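Post-proline cleaving enzyme (Rickettsia typhi, PDB 4HVT) probably acts as a serine endopeptidase of the prolyl oligopeptidase family, cutting short peptides on the carboxyl side of proline. Local coordinates at residues A[235-238]-A[239-242]; A[601-604]-A[605-609]; A[618-621]-A[622-626]; A[652-655]-A[656-660]. All blocks are in the same frame, centred on the assembly; numbering follows the deposited sequence.

Contact 1 (A[235-238]-A[239-242]); sequences EVPK and EYIY
Pro237 and Tyr240 are the two ends of a type I beta turn, in which the backbone reverses through Lys238 and Glu239 and Tyr240 N donates to Pro237 O over 3.0 Å, the bond that closes the turn. The turn belongs to the beta-propeller domain, where it carries the chain from strand 231-235, the last of one four-stranded blade, to strand 242-247, the first of the next.

The side chains use the same pairing. With its CG anti to the carbonyl carbon (chi1 -78°), the Tyr240 ring swings back along the incoming chain and lays one face over the proline: Pro237 CD stands 3.8 Å from the ring centroid, only 12° off the normal, a CH-pi contact made by the proline ring carbon next to nitrogen. Val236 reaches the same ring more obliquely, its CB 3.9 Å from Tyr240 CD2. Beyond the turn, Tyr240 OH is hydrogen-bonded to Asp270 OD2, which holds the far end of the ring while Pro237 covers one face.

Lys238 turns outward and gives its NZ to the backbone oxygens of Asn207 and Ile209, tying the turn to a neighbouring loop. Next along the chain, Ile241 and Tyr242 both face Asn263 in a classic beta bulge at the start of the new blade. On the exposed crest, Glu239 folds back through a bend at chi2 until its OE1 rests 3.5 Å from Pro237 CB.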
loop_
_atom_site.group_PDB
_atom_site.type_symbol
_atom_site.label_atom_id
_atom_site.label_comp_id
_atom_site.label_asym_id
_atom_site.label_seq_id
_atom_site.Cartn_x
_atom_site.Cartn_y
_atom_site.Cartn_z
ATOM N N GLU A 235 0.197 -24.457 -11.277
ATOM C CA GLU A 235 0.794 -24.513 -9.944
ATOM C C GLU A 235 2.220 -24.031 -10.008
ATOM O O GLU A 235 2.941 -24.315 -10.985
ATOM C CB GLU A 235 0.732 -25.917 -9.351
ATOM C CG GLU A 235 1.287 -26.009 -7.947
ATOM C CD GLU A 235 1.404 -27.459 -7.451
ATOM O OE1 GLU A 235 0.460 -28.238 -7.657
ATOM O OE2 GLU A 235 2.444 -27.800 -6.855
ATOM N N VAL A 236 2.637 -23.218 -9.037
ATOM C CA VAL A 236 4.053 -22.831 -8.980
ATOM C C VAL A 236 4.820 -23.622 -7.913
ATOM O O VAL A 236 4.248 -24.103 -6.917
ATOM C CB VAL A 236 4.230 -21.309 -8.698
ATOM C CG1 VAL A 236 3.649 -20.447 -9.810
ATOM C CG2 VAL A 236 3.640 -20.937 -7.366
ATOM N N PRO A 237 6.163 -23.722 -8.076
ATOM C CA PRO A 237 6.957 -24.335 -7.014
ATOM C C PRO A 237 6.840 -23.614 -5.670
ATOM O O PRO A 237 6.580 -22.406 -5.597
ATOM C CB PRO A 237 8.412 -24.219 -7.553
ATOM C CG PRO A 237 8.270 -24.095 -9.034
ATOM C CD PRO A 237 7.007 -23.261 -9.178
ATOM N N LYS A 238 7.102 -24.367 -4.596
ATOM C CA LYS A 238 7.084 -23.850 -3.253
ATOM C C LYS A 238 8.005 -22.661 -3.055
ATOM O O LYS A 238 7.730 -21.797 -2.215
ATOM C CB LYS A 238 7.545 -24.972 -2.248
ATOM C CG LYS A 238 6.496 -25.187 -1.196
ATOM C CD LYS A 238 5.285 -25.840 -1.869
ATOM C CE LYS A 238 4.714 -26.977 -1.048
ATOM N NZ LYS A 238 3.556 -26.512 -0.231
ATOM N N GLU A 239 9.110 -22.610 -3.804
ATOM C CA GLU A 239 10.122 -21.574 -3.608
ATOM C C GLU A 239 9.681 -20.277 -4.278
ATOM O O GLU A 239 10.243 -19.255 -3.993
ATOM C CB GLU A 239 11.483 -22.005 -4.216
ATOM C CG GLU A 239 12.115 -23.257 -3.563
ATOM C CD GLU A 239 11.501 -24.618 -3.936
ATOM O OE1 GLU A 239 10.683 -24.763 -4.910
ATOM O OE2 GLU A 239 11.850 -25.555 -3.157
ATOM N N TYR A 240 8.693 -20.335 -5.183
ATOM C CA TYR A 240 8.143 -19.076 -5.754
ATOM C C TYR A 240 7.355 -18.325 -4.666
ATOM O O TYR A 240 7.036 -18.878 -3.631
ATOM C CB TYR A 240 7.242 -19.334 -6.970
ATOM C CG TYR A 240 7.916 -19.616 -8.275
ATOM C CD1 TYR A 240 9.116 -20.285 -8.347
ATOM C CD2 TYR A 240 7.359 -19.166 -9.464
ATOM C CE1 TYR A 240 9.716 -20.579 -9.548
ATOM C CE2 TYR A 240 7.979 -19.394 -10.660
ATOM C CZ TYR A 240 9.166 -20.116 -10.705
ATOM O OH TYR A 240 9.760 -20.357 -11.930
ATOM N N ILE A 241 7.072 -17.051 -4.897
ATOM C CA ILE A 241 6.363 -16.241 -3.894
ATOM C C ILE A 241 4.859 -16.452 -4.021
ATOM O O ILE A 241 4.186 -16.803 -3.027
ATOM C CB ILE A 241 6.693 -14.752 -4.021
ATOM C CG1 ILE A 241 8.229 -14.547 -4.085
ATOM C CG2 ILE A 241 6.117 -13.971 -2.844
ATOM C CD1 ILE A 241 9.045 -15.302 -3.037
ATOM N N TYR A 242 4.312 -16.176 -5.225
ATOM C CA TYR A 242 2.855 -16.288 -5.392
ATOM C C TYR A 242 2.534 -16.474 -6.874
ATOM O O TYR A 242 3.421 -16.308 -7.714
ATOM C CB TYR A 242 2.077 -15.101 -4.818
ATOM C CG TYR A 242 2.351 -13.827 -5.535
ATOM C CD1 TYR A 242 1.747 -13.553 -6.771
ATOM C CD2 TYR A 242 3.248 -12.894 -5.019
ATOM C CE1 TYR A 242 2.023 -12.399 -7.486
ATOM C CE2 TYR A 242 3.549 -11.723 -5.752
ATOM C CZ TYR A 242 2.914 -11.481 -6.957
ATOM O OH TYR A 242 3.248 -10.379 -7.735
#

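Contact 2 (A[601-604]-A[605-609]); sequences FGAG and HSWVT. With EDO (1,2-ethanediol), chain E.
Ala603 O is gripped twice by Ser606, through the hydroxyl OG at 2.7 Å and the backbone N at 2.8 Å. The serine can offer both donors to one oxygen because its OG sits between its own backbone N and carbonyl carbon (chi1 70°), turned back over the start of the 3-10 turn. Both approach with a modest tilt from the carbonyl plane. One residue on, Trp607 N reaches Gly604 O at 3.2 Å.

The indole of Trp607 folds back in turn: its CE3 comes 3.6 Å from Gly604 CA, and its CH2 lies 4.1 Å from Ala603 CB. One ring face receives the Ala603 carbonyl and the Ser606 hydroxyl, both offset toward the rim.

A type II' beta turn from Phe601 to Gly604 presents these groups, with Gly602 at the positive-phi corner that glycine tolerates easily. A water extends the network by donating to Gly602 O and accepting from His605 N; it also lies in the plane of the His605 ring, 3.1 Å from ND1. Further out, Gly602 N donates to O2 of a 1,2-ethanediol at 2.7 Å. Phe488 and Phe266 meet the ring of Trp607, a residue at the N-cap position before helix 608-611; its side chain lies near, without touching, the probable nucleophile elbow and catalytic triad.

Two donors on Ala603 O should polarise that carbonyl, and the short Ser606 OG bond satisfies a buried hydroxyl while holding it over the rim of one indole face.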
loop_
_atom_site.group_PDB
_atom_site.type_symbol
_atom_site.label_atom_id
_atom_site.label_comp_id
_atom_site.label_asym_id
_atom_site.label_seq_id
_atom_site.Cartn_x
_atom_site.Cartn_y
_atom_site.Cartn_z
ATOM N N PHE A 601 8.780 -16.251 9.881
ATOM C CA PHE A 601 7.555 -15.634 10.387
ATOM C C PHE A 601 6.753 -15.022 9.245
ATOM O O PHE A 601 7.322 -14.314 8.386
ATOM C CB PHE A 601 7.876 -14.547 11.416
ATOM C CG PHE A 601 8.487 -15.106 12.678
ATOM C CD1 PHE A 601 7.679 -15.674 13.654
ATOM C CD2 PHE A 601 9.845 -15.097 12.866
ATOM C CE1 PHE A 601 8.241 -16.213 14.801
ATOM C CE2 PHE A 601 10.432 -15.690 13.984
ATOM C CZ PHE A 601 9.623 -16.217 14.974
ATOM N N GLY A 602 5.437 -15.277 9.224
ATOM C CA GLY A 602 4.575 -14.646 8.212
ATOM C C GLY A 602 5.038 -14.942 6.787
ATOM O O GLY A 602 5.471 -16.082 6.524
ATOM N N ALA A 603 5.023 -13.911 5.930
ATOM C CA ALA A 603 5.447 -14.004 4.526
ATOM C C ALA A 603 6.955 -13.724 4.359
ATOM O O ALA A 603 7.402 -13.398 3.266
ATOM C CB ALA A 603 4.647 -13.031 3.659
ATOM N N GLY A 604 7.749 -13.929 5.404
ATOM C CA GLY A 604 9.190 -13.580 5.364
ATOM C C GLY A 604 10.026 -14.084 4.220
ATOM O O GLY A 604 10.931 -13.392 3.763
ATOM N N HIS A 605 9.757 -15.307 3.747
ATOM C CA HIS A 605 10.456 -15.803 2.582
ATOM C C HIS A 605 10.308 -14.864 1.382
ATOM O O HIS A 605 11.175 -14.840 0.497
ATOM C CB HIS A 605 9.934 -17.205 2.251
ATOM C CG HIS A 605 10.589 -18.258 3.059
ATOM N ND1 HIS A 605 10.256 -18.536 4.369
ATOM C CD2 HIS A 605 11.622 -19.075 2.752
ATOM C CE1 HIS A 605 11.041 -19.501 4.823
ATOM N NE2 HIS A 605 11.888 -19.830 3.873
ATOM N N SER A 606 9.252 -14.070 1.345
ATOM C CA SER A 606 9.064 -13.230 0.151
ATOM C C SER A 606 10.099 -12.114 -0.024
ATOM O O SER A 606 10.282 -11.600 -1.100
ATOM C CB SER A 606 7.632 -12.794 0.067
ATOM O OG SER A 606 7.361 -11.927 1.023
ATOM N N TRP A 607 10.806 -11.754 1.032
ATOM C CA TRP A 607 11.699 -10.605 1.018
ATOM C C TRP A 607 13.189 -10.900 1.084
ATOM O O TRP A 607 13.975 -9.985 1.324
ATOM C CB TRP A 607 11.316 -9.655 2.143
ATOM C CG TRP A 607 9.830 -9.356 2.172
ATOM C CD1 TRP A 607 9.063 -8.868 1.127
ATOM C CD2 TRP A 607 8.925 -9.544 3.288
ATOM N NE1 TRP A 607 7.768 -8.738 1.537
ATOM C CE2 TRP A 607 7.642 -9.193 2.822
ATOM C CE3 TRP A 607 9.077 -10.009 4.619
ATOM C CZ2 TRP A 607 6.517 -9.250 3.619
ATOM C CZ3 TRP A 607 7.943 -10.111 5.435
ATOM C CH2 TRP A 607 6.646 -9.693 4.906
ATOM N N VAL A 608 13.582 -12.124 0.787
ATOM C CA VAL A 608 14.971 -12.447 0.780
ATOM C C VAL A 608 15.769 -11.561 -0.187
ATOM O O VAL A 608 16.918 -11.235 0.054
ATOM C CB VAL A 608 15.170 -13.948 0.471
ATOM C CG1 VAL A 608 16.644 -14.202 0.275
ATOM C CG2 VAL A 608 14.620 -14.781 1.631
ATOM N N THR A 609 15.183 -11.196 -1.337
ATOM C CA THR A 609 15.887 -10.347 -2.294
ATOM C C THR A 609 15.914 -8.897 -1.874
ATOM O O THR A 609 16.682 -8.113 -2.455
ATOM C CB THR A 609 15.283 -10.491 -3.724
ATOM O OG1 THR A 609 13.881 -10.185 -3.670
ATOM C CG2 THR A 609 15.515 -11.867 -4.263
HETATM C C1 EDO E . 2.360 -17.523 9.740
HETATM O O1 EDO E . 1.811 -16.212 9.934
HETATM C C2 EDO E . 3.342 -17.925 10.813
HETATM O O2 EDO E . 4.685 -17.491 10.575
HETATM O O HOH W 1 7.568 -17.056 4.694
#

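Contact 3 (A[618-621]-A[622-626]); sequences NDLL and HIKKY
Ile623 packs back on the preceding turn of helix 617-626: its N donates to Asp619 O at 2.9 Å, and its CG1 settles 3.3 Å from the same oxygen. This is the tight, buried side of an alpha-helical i to i+4 contact. Lys624 N repeats the pattern with Leu620 O at 2.9 Å, whereas the bond from His622 N to Asn618 O is weak at 3.4 Å.

At this weak bond the His622 ring comes close as well: its CD2 edge lies 3.1 Å from Asn618 O, while Asn618 ND2 stays 3.7 Å from the same carbon, the amide and ring planes being 66° apart. On the exposed side the grip is looser and aliphatic: Lys624 CD lies against Leu620 CG at 3.7 Å before a bend at chi3 redirects the chain, and Lys625 stretches out past Leu621 O.

At the start of the helix, Asp619 OD2 accepts from Asp613 N. On the buried side Ile623 packs on Met595, while Tyr626 packs against helix 567-578 and sets its ring edge-to-face with Phe539 of helix 536-551.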
loop_
_atom_site.group_PDB
_atom_site.type_symbol
_atom_site.label_atom_id
_atom_site.label_comp_id
_atom_site.label_asym_id
_atom_site.label_seq_id
_atom_site.Cartn_x
_atom_site.Cartn_y
_atom_site.Cartn_z
ATOM N N ASN A 618 27.789 -14.136 4.236
ATOM C CA ASN A 618 28.110 -12.733 3.918
ATOM C C ASN A 618 26.931 -11.833 4.120
ATOM O O ASN A 618 27.117 -10.728 4.625
ATOM C CB ASN A 618 28.674 -12.574 2.518
ATOM C CG ASN A 618 29.367 -11.241 2.334
ATOM O OD1 ASN A 618 30.475 -11.040 2.851
ATOM N ND2 ASN A 618 28.744 -10.350 1.554
ATOM N N ASP A 619 25.724 -12.265 3.787
ATOM C CA ASP A 619 24.532 -11.457 3.978
ATOM C C ASP A 619 24.308 -11.274 5.470
ATOM O O ASP A 619 23.996 -10.173 5.938
ATOM C CB ASP A 619 23.262 -12.116 3.399
ATOM C CG ASP A 619 23.206 -12.126 1.860
ATOM O OD1 ASP A 619 24.139 -11.597 1.199
ATOM O OD2 ASP A 619 22.224 -12.685 1.274
ATOM N N LEU A 620 24.457 -12.367 6.229
ATOM C CA LEU A 620 24.253 -12.291 7.668
ATOM C C LEU A 620 25.226 -11.300 8.338
ATOM O O LEU A 620 24.855 -10.645 9.279
ATOM C CB LEU A 620 24.396 -13.672 8.290
ATOM C CG LEU A 620 24.254 -13.792 9.789
ATOM C CD1 LEU A 620 22.864 -13.451 10.257
ATOM C CD2 LEU A 620 24.671 -15.195 10.258
ATOM N N LEU A 621 26.490 -11.276 7.885
ATOM C CA LEU A 621 27.452 -10.365 8.442
ATOM C C LEU A 621 27.027 -8.918 8.301
ATOM O O LEU A 621 27.185 -8.139 9.251
ATOM C CB LEU A 621 28.844 -10.562 7.810
ATOM C CG LEU A 621 29.654 -11.710 8.302
ATOM C CD1 LEU A 621 30.881 -11.905 7.425
ATOM C CD2 LEU A 621 30.075 -11.480 9.753
ATOM N N HIS A 622 26.462 -8.560 7.143
ATOM C CA HIS A 622 25.969 -7.196 6.902
ATOM C C HIS A 622 24.713 -6.958 7.689
ATOM O O HIS A 622 24.525 -5.901 8.270
ATOM C CB HIS A 622 25.753 -6.956 5.399
ATOM C CG HIS A 622 27.022 -6.847 4.628
ATOM N ND1 HIS A 622 27.714 -5.656 4.494
ATOM C CD2 HIS A 622 27.778 -7.798 4.028
ATOM C CE1 HIS A 622 28.837 -5.883 3.831
ATOM N NE2 HIS A 622 28.879 -7.166 3.510
ATOM N N ILE A 623 23.817 -7.933 7.727
ATOM C CA ILE A 623 22.554 -7.736 8.412
ATOM C C ILE A 623 22.809 -7.502 9.910
ATOM O O ILE A 623 22.236 -6.652 10.540
ATOM C CB ILE A 623 21.617 -8.952 8.189
ATOM C CG1 ILE A 623 21.010 -8.947 6.799
ATOM C CG2 ILE A 623 20.543 -9.009 9.266
ATOM C CD1 ILE A 623 20.303 -10.250 6.511
ATOM N N LYS A 624 23.697 -8.297 10.515
ATOM C CA LYS A 624 24.003 -8.127 11.925
ATOM C C LYS A 624 24.593 -6.774 12.269
ATOM O O LYS A 624 24.500 -6.409 13.395
ATOM C CB LYS A 624 24.982 -9.233 12.412
ATOM C CG LYS A 624 24.293 -10.589 12.525
ATOM C CD LYS A 624 25.261 -11.767 12.682
ATOM C CE LYS A 624 26.000 -11.736 13.976
ATOM N NZ LYS A 624 26.863 -12.948 14.112
ATOM N N LYS A 625 25.218 -6.054 11.345
ATOM C CA LYS A 625 25.731 -4.735 11.664
ATOM C C LYS A 625 24.615 -3.732 12.027
ATOM O O LYS A 625 24.861 -2.757 12.784
ATOM C CB LYS A 625 26.579 -4.148 10.548
ATOM C CG LYS A 625 27.880 -4.871 10.290
ATOM C CD LYS A 625 28.554 -4.273 9.069
ATOM C CE LYS A 625 29.581 -5.227 8.462
ATOM N NZ LYS A 625 30.059 -4.632 7.171
ATOM N N TYR A 626 23.416 -3.948 11.488
ATOM C CA TYR A 626 22.322 -3.028 11.729
ATOM C C TYR A 626 21.160 -3.603 12.469
ATOM O O TYR A 626 20.366 -2.808 13.043
ATOM C CB TYR A 626 21.829 -2.341 10.455
ATOM C CG TYR A 626 21.080 -3.225 9.474
ATOM C CD1 TYR A 626 19.779 -3.599 9.721
ATOM C CD2 TYR A 626 21.674 -3.640 8.281
ATOM C CE1 TYR A 626 19.070 -4.388 8.822
ATOM C CE2 TYR A 626 20.970 -4.440 7.381
ATOM C CZ TYR A 626 19.660 -4.771 7.632
ATOM O OH TYR A 626 19.004 -5.566 6.691
#

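Contact 4 (A[652-655]-A[656-660]); sequences VHPW and HGRIF
Trp655 with Ile659, and Pro654 with Arg658, form a buried i to i+4 contact in the first turn of helix 655-664, which follows strand 640-646 of the alpha/beta-hydrolase domain. His653 caps this helix start: its ND1 accepts from Trp655 N at 2.9 Å, the donor lying in the imidazole plane. Behind the cap the regular bonds begin at once, Arg658 N to Pro654 O at 3.0 Å and Ile659 N to Trp655 O at 2.8 Å.

Trp655 and Ile659 run side by side. Ile659 CB stands over one face of the six-membered ring, 3.8 Å from its centroid and 10° off the normal, in a CH-pi contact, while CD1 reaches the CH2 corner. The indole also turns an edge to the face of His656, the planes 64° apart. Trp655 NE1 and His656 ND1 both engage Asp594, by its OD2 and its backbone N respectively, so the two rings share one outside partner.

Extended from CG to NE, Arg658 lays a guanidinium face over Pro654, whose CG is 3.9 Å from Arg658 CZ. Its nitrogens are well occupied: NE forms a salt bridge with Glu676, and the others bond to backbone oxygens of Leu27, Glu29 and Ala30. Before the helix, Val652 N donates to Asp649 OD1, and Val652 O lies at the edge of the His656 ring, 3.1 Å from His656 CD2.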
loop_
_atom_site.group_PDB
_atom_site.type_symbol
_atom_site.label_atom_id
_atom_site.label_comp_id
_atom_site.label_asym_id
_atom_site.label_seq_id
_atom_site.Cartn_x
_atom_site.Cartn_y
_atom_site.Cartn_z
ATOM N N VAL A 652 3.993 -9.746 8.374
ATOM C CA VAL A 652 5.270 -9.863 9.037
ATOM C C VAL A 652 5.227 -10.751 10.289
ATOM O O VAL A 652 6.268 -11.273 10.666
ATOM C CB VAL A 652 5.871 -8.481 9.425
ATOM C CG1 VAL A 652 6.134 -7.620 8.207
ATOM C CG2 VAL A 652 4.938 -7.730 10.339
ATOM N N HIS A 653 4.057 -10.899 10.919
ATOM C CA HIS A 653 3.850 -11.650 12.160
ATOM C C HIS A 653 4.097 -10.727 13.374
ATOM O O HIS A 653 5.010 -9.942 13.374
ATOM C CB HIS A 653 4.727 -12.894 12.225
ATOM C CG HIS A 653 4.330 -13.884 13.289
ATOM N ND1 HIS A 653 4.555 -13.699 14.633
ATOM C CD2 HIS A 653 3.794 -15.122 13.180
ATOM C CE1 HIS A 653 4.116 -14.739 15.312
ATOM N NE2 HIS A 653 3.677 -15.636 14.441
ATOM N N PRO A 654 3.272 -10.832 14.398
ATOM C CA PRO A 654 3.562 -9.979 15.590
ATOM C C PRO A 654 4.836 -10.243 16.387
ATOM O O PRO A 654 5.170 -9.437 17.253
ATOM C CB PRO A 654 2.370 -10.247 16.509
ATOM C CG PRO A 654 1.825 -11.585 16.119
ATOM C CD PRO A 654 2.076 -11.665 14.618
ATOM N N TRP A 655 5.527 -11.364 16.116
ATOM C CA TRP A 655 6.792 -11.689 16.750
ATOM C C TRP A 655 7.730 -10.474 16.784
ATOM O O TRP A 655 8.319 -10.162 17.781
ATOM C CB TRP A 655 7.499 -12.800 15.990
ATOM C CG TRP A 655 8.974 -12.936 16.301
ATOM C CD1 TRP A 655 10.017 -12.616 15.506
ATOM C CD2 TRP A 655 9.546 -13.422 17.518
ATOM N NE1 TRP A 655 11.201 -12.876 16.109
ATOM C CE2 TRP A 655 10.958 -13.397 17.349
ATOM C CE3 TRP A 655 9.010 -13.908 18.704
ATOM C CZ2 TRP A 655 11.838 -13.816 18.332
ATOM C CZ3 TRP A 655 9.912 -14.361 19.687
ATOM C CH2 TRP A 655 11.297 -14.284 19.488
ATOM N N HIS A 656 7.799 -9.746 15.671
ATOM C CA HIS A 656 8.781 -8.655 15.587
ATOM C C HIS A 656 8.562 -7.577 16.628
ATOM O O HIS A 656 9.508 -7.128 17.274
ATOM C CB HIS A 656 8.830 -8.040 14.172
ATOM C CG HIS A 656 9.174 -9.025 13.108
ATOM N ND1 HIS A 656 10.472 -9.371 12.816
ATOM C CD2 HIS A 656 8.396 -9.732 12.245
ATOM C CE1 HIS A 656 10.482 -10.251 11.823
ATOM N NE2 HIS A 656 9.232 -10.509 11.490
ATOM N N GLY A 657 7.318 -7.173 16.788
ATOM C CA GLY A 657 6.974 -6.116 17.772
ATOM C C GLY A 657 7.102 -6.678 19.196
ATOM O O GLY A 657 7.647 -6.021 20.102
ATOM N N ARG A 658 6.624 -7.908 19.371
ATOM C CA ARG A 658 6.635 -8.550 20.666
ATOM C C ARG A 658 8.056 -8.704 21.176
ATOM O O ARG A 658 8.348 -8.317 22.316
ATOM C CB ARG A 658 6.012 -9.921 20.584
ATOM C CG ARG A 658 4.523 -9.915 20.589
ATOM C CD ARG A 658 4.006 -11.243 20.089
ATOM N NE ARG A 658 2.565 -11.358 20.148
ATOM C CZ ARG A 658 1.899 -12.482 19.879
ATOM N NH1 ARG A 658 2.539 -13.619 19.585
ATOM N NH2 ARG A 658 0.574 -12.475 19.950
ATOM N N ILE A 659 8.952 -9.277 20.370
ATOM C CA ILE A 659 10.376 -9.429 20.823
ATOM C C ILE A 659 11.144 -8.129 21.139
ATOM O O ILE A 659 11.959 -8.050 22.127
ATOM C CB ILE A 659 11.185 -10.385 19.879
ATOM C CG1 ILE A 659 12.501 -10.797 20.524
ATOM C CG2 ILE A 659 11.513 -9.812 18.476
ATOM C CD1 ILE A 659 12.323 -11.632 21.756
ATOM N N PHE A 660 10.870 -7.083 20.327
ATOM C CA PHE A 660 11.482 -5.810 20.565
ATOM C C PHE A 660 11.012 -5.279 21.943
ATOM O O PHE A 660 11.797 -4.806 22.675
ATOM C CB PHE A 660 11.104 -4.874 19.474
ATOM C CG PHE A 660 11.926 -3.627 19.392
ATOM C CD1 PHE A 660 13.301 -3.662 19.506
ATOM C CD2 PHE A 660 11.304 -2.433 19.020
ATOM C CE1 PHE A 660 14.042 -2.524 19.398
ATOM C CE2 PHE A 660 12.043 -1.300 18.884
ATOM C CZ PHE A 660 13.433 -1.357 19.052
#

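Contact 2 is the hub of the four. Towards the propeller it meets contact 1, centres 13 Å apart, where Ile241 CG2 touches Ser606 CB at 3.5 Å across the domain boundary. Within the hydrolase domain it meets contact 4, centres 14 Å apart: Phe601 stacks on Trp655 and sets its ring edge-to-face with His653, near the bound ethanediol. Contact 3, on the next helix along the chain, touches none of the others; its nearest atoms are about 6 Å from contact 2 and 9 Å from contact 4. A probable catalytic triad of Ser566, His682 and Asp649 adjoins contact 4, where Val652 touches His682.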